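Local coordinates for exported protein (PDB 4JX0) that is of unknown function but binds magnesium and probably pairs an N-terminal BT_3987-like domain with a C-terminal F5/F8 type C-like domain, at residues 50-61 / 130-138. Numbering follows the deposited sequence.
Sequences LEAINDLVNTTL and LKDVEKLNN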
# COMPACT_ATOMS: atom_id res chain seq x y z
N LEU A 50 2.60 5.95 -4.89
CA LEU A 50 3.35 5.24 -3.87
C LEU A 50 2.64 5.47 -2.55
O LEU A 50 2.05 6.53 -2.34
CB LEU A 50 4.81 5.73 -3.82
CG LEU A 50 5.84 4.82 -4.48
CD1 LEU A 50 5.51 4.57 -5.91
CD2 LEU A 50 7.24 5.41 -4.36
N GLU A 51 2.68 4.47 -1.68
CA GLU A 51 2.05 4.55 -0.37
C GLU A 51 3.10 4.57 0.72
O GLU A 51 4.10 3.85 0.65
CB GLU A 51 1.08 3.37 -0.15
CG GLU A 51 -0.11 3.35 -1.09
CD GLU A 51 -1.02 4.56 -1.05
OE1 GLU A 51 -1.30 5.06 0.06
OE2 GLU A 51 -1.43 5.03 -2.14
N ALA A 52 2.88 5.43 1.70
CA ALA A 52 3.73 5.58 2.87
C ALA A 52 2.85 5.69 4.11
O ALA A 52 1.66 6.00 3.99
CB ALA A 52 4.60 6.82 2.73
N ILE A 53 3.42 5.40 5.29
CA ILE A 53 2.66 5.48 6.53
C ILE A 53 3.47 6.19 7.61
O ILE A 53 4.69 6.01 7.69
CB ILE A 53 2.15 4.11 7.05
CG1 ILE A 53 3.29 3.08 7.27
CG2 ILE A 53 1.05 3.55 6.15
CD1 ILE A 53 3.49 2.71 8.75
N ASN A 54 2.78 6.99 8.43
CA ASN A 54 3.37 7.73 9.53
C ASN A 54 2.74 7.25 10.83
O ASN A 54 1.54 7.03 10.90
CB ASN A 54 3.16 9.23 9.35
CG ASN A 54 4.01 10.08 10.27
OD1 ASN A 54 3.67 10.31 11.43
ND2 ASN A 54 5.16 10.53 9.79
N ASP A 55 3.58 7.07 11.86
CA ASP A 55 3.15 6.59 13.17
C ASP A 55 3.24 7.71 14.21
O ASP A 55 3.42 7.43 15.39
CB ASP A 55 4.03 5.40 13.58
CG ASP A 55 5.53 5.68 13.67
OD1 ASP A 55 5.95 6.81 13.35
OD2 ASP A 55 6.29 4.74 14.02
N LEU A 56 3.12 8.98 13.75
CA LEU A 56 3.25 10.19 14.56
C LEU A 56 4.71 10.40 15.05
O LEU A 56 4.94 11.27 15.89
CB LEU A 56 2.26 10.21 15.74
CG LEU A 56 0.82 9.86 15.40
CD1 LEU A 56 -0.05 9.98 16.61
CD2 LEU A 56 0.27 10.74 14.29
N VAL A 57 5.68 9.67 14.47
CA VAL A 57 7.10 9.79 14.81
C VAL A 57 7.92 9.82 13.51
O VAL A 57 8.62 10.79 13.27
CB VAL A 57 7.60 8.67 15.77
CG1 VAL A 57 9.00 8.97 16.29
CG2 VAL A 57 6.64 8.46 16.93
N ASN A 58 7.83 8.75 12.69
CA ASN A 58 8.55 8.63 11.43
C ASN A 58 7.67 8.11 10.29
O ASN A 58 6.83 7.24 10.52
CB ASN A 58 9.74 7.68 11.58
CG ASN A 58 10.78 8.13 12.55
OD1 ASN A 58 11.49 9.11 12.31
ND2 ASN A 58 10.93 7.42 13.66
N THR A 59 7.96 8.57 9.06
CA THR A 59 7.30 8.11 7.85
C THR A 59 8.07 6.90 7.33
O THR A 59 9.31 6.88 7.39
CB THR A 59 7.21 9.24 6.82
OG1 THR A 59 6.36 10.24 7.36
CG2 THR A 59 6.67 8.78 5.46
N THR A 60 7.35 5.89 6.86
CA THR A 60 7.93 4.66 6.31
C THR A 60 7.24 4.34 5.01
O THR A 60 6.02 4.44 4.93
CB THR A 60 7.76 3.49 7.29
OG1 THR A 60 8.21 3.88 8.59
CG2 THR A 60 8.53 2.25 6.85
N LEU A 61 8.00 3.92 3.99
CA LEU A 61 7.40 3.53 2.73
C LEU A 61 6.79 2.14 2.84
O LEU A 61 7.40 1.24 3.41
CB LEU A 61 8.43 3.54 1.59
CG LEU A 61 8.72 4.93 1.06
CD1 LEU A 61 10.14 5.05 0.61
CD2 LEU A 61 7.77 5.28 -0.06
N LEU A 130 14.25 6.43 -3.38
CA LEU A 130 13.75 7.38 -2.38
C LEU A 130 14.46 7.12 -1.05
O LEU A 130 14.32 6.03 -0.51
CB LEU A 130 12.22 7.25 -2.21
CG LEU A 130 11.37 7.95 -3.26
CD1 LEU A 130 11.74 7.53 -4.67
CD2 LEU A 130 9.91 7.66 -3.03
N LYS A 131 15.22 8.09 -0.54
CA LYS A 131 15.97 7.92 0.71
C LYS A 131 15.55 8.92 1.80
O LYS A 131 15.01 9.97 1.49
CB LYS A 131 17.49 8.05 0.45
CG LYS A 131 17.95 9.38 -0.15
CD LYS A 131 19.46 9.55 -0.04
CE LYS A 131 19.91 10.92 -0.47
NZ LYS A 131 21.38 11.08 -0.34
N ASP A 132 15.83 8.58 3.07
CA ASP A 132 15.60 9.41 4.26
C ASP A 132 14.23 10.12 4.28
O ASP A 132 14.16 11.33 4.48
CB ASP A 132 16.74 10.45 4.40
CG ASP A 132 18.12 9.83 4.49
OD1 ASP A 132 18.29 8.87 5.28
OD2 ASP A 132 19.04 10.32 3.79
N VAL A 133 13.16 9.36 4.08
CA VAL A 133 11.80 9.90 4.07
C VAL A 133 11.26 10.09 5.49
O VAL A 133 10.25 10.75 5.64
CB VAL A 133 10.82 9.04 3.23
CG1 VAL A 133 11.29 8.93 1.79
CG2 VAL A 133 10.58 7.65 3.84
N GLU A 134 11.91 9.50 6.52
CA GLU A 134 11.50 9.52 7.94
C GLU A 134 10.78 10.80 8.41
O GLU A 134 9.67 10.69 8.93
CB GLU A 134 12.70 9.28 8.87
CG GLU A 134 13.41 7.95 8.69
CD GLU A 134 14.74 7.98 7.96
OE1 GLU A 134 15.15 9.06 7.48
OE2 GLU A 134 15.39 6.90 7.86
N LYS A 135 11.35 12.00 8.21
CA LYS A 135 10.73 13.26 8.68
C LYS A 135 9.80 13.95 7.62
O LYS A 135 9.30 15.05 7.90
CB LYS A 135 11.82 14.23 9.14
CG LYS A 135 12.65 13.71 10.32
CD LYS A 135 11.87 13.67 11.66
CE LYS A 135 11.52 12.28 12.14
NZ LYS A 135 11.00 12.29 13.54
N LEU A 136 9.52 13.30 6.46
CA LEU A 136 8.58 13.83 5.47
C LEU A 136 7.19 13.44 5.95
O LEU A 136 6.74 12.33 5.65
CB LEU A 136 8.89 13.28 4.06
CG LEU A 136 10.28 13.57 3.47
CD1 LEU A 136 10.43 12.94 2.11
CD2 LEU A 136 10.53 15.05 3.37
N ASN A 137 6.54 14.30 6.75
CA ASN A 137 5.25 13.99 7.40
C ASN A 137 4.06 14.84 6.91
O ASN A 137 3.08 15.00 7.66
CB ASN A 137 5.41 14.13 8.92
CG ASN A 137 5.63 15.55 9.41
OD1 ASN A 137 6.02 16.44 8.66
ND2 ASN A 137 5.39 15.77 10.69
N ASN A 138 4.10 15.32 5.66
CA ASN A 138 2.98 16.11 5.13
C ASN A 138 1.86 15.16 4.73
O ASN A 138 2.07 14.32 3.86
CB ASN A 138 3.45 16.95 3.96
CG ASN A 138 2.43 17.97 3.56
OD1 ASN A 138 1.71 17.79 2.57
ND2 ASN A 138 2.30 19.02 4.35
O HOH W 1 7.72 12.36 11.08
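Thr59 meets the 133-137 backbone with two hydrogen bonds. Thr59 N donates to Glu134 O at 2.7 Å, nearly straight at 171°, in the carbonyl plane and on a lone pair. The hydroxyl Thr59 OG1 donates to Leu136 O, also at 2.7 Å, but from above the carbonyl plane. Chi1 (-65°) sets OG1 beside the backbone N, so the hydroxyl reaches the same loop as the amide. Thr59 OG1 also accepts from Asn54 ND2 at 2.7 Å, with the oxygen in the amide plane. The hydroxyl is thus used both as donor and as acceptor. Asn54 OD1 takes Leu56 N in an Asx turn, so both ends of that buried amide are engaged. Asp55 OD1 accepts from Asn58 N at 2.8 Å, which is an Asx motif. The Lys135 chain folds back twice along its length, which brings NZ to Val57 O at 2.8 Å. A water also donates to Val57 O. It weakly accepts from Asn54 ND2 and weakly donates to Glu134 O. Farther along, the contact is apolar. Leu50 CD2 and Leu130 CD2 meet tip to tip at 3.7 Å. The Leu61 side chain crosses those of Leu130 and Val133 at about a right angle, with CD1 near Leu130 CB and Val133 CG2. Leu170 of strand 165-174 touches Leu50 and Leu61, and Leu172 touches Thr59. The arrangement joins the edge beta hairpin of strands 47-54 and 59-61 to a type I turn at Val133-Leu136, within the N-terminal BT_3987-like domain, whose fold is probably an E-set (immunoglobulin-like) beta sandwich.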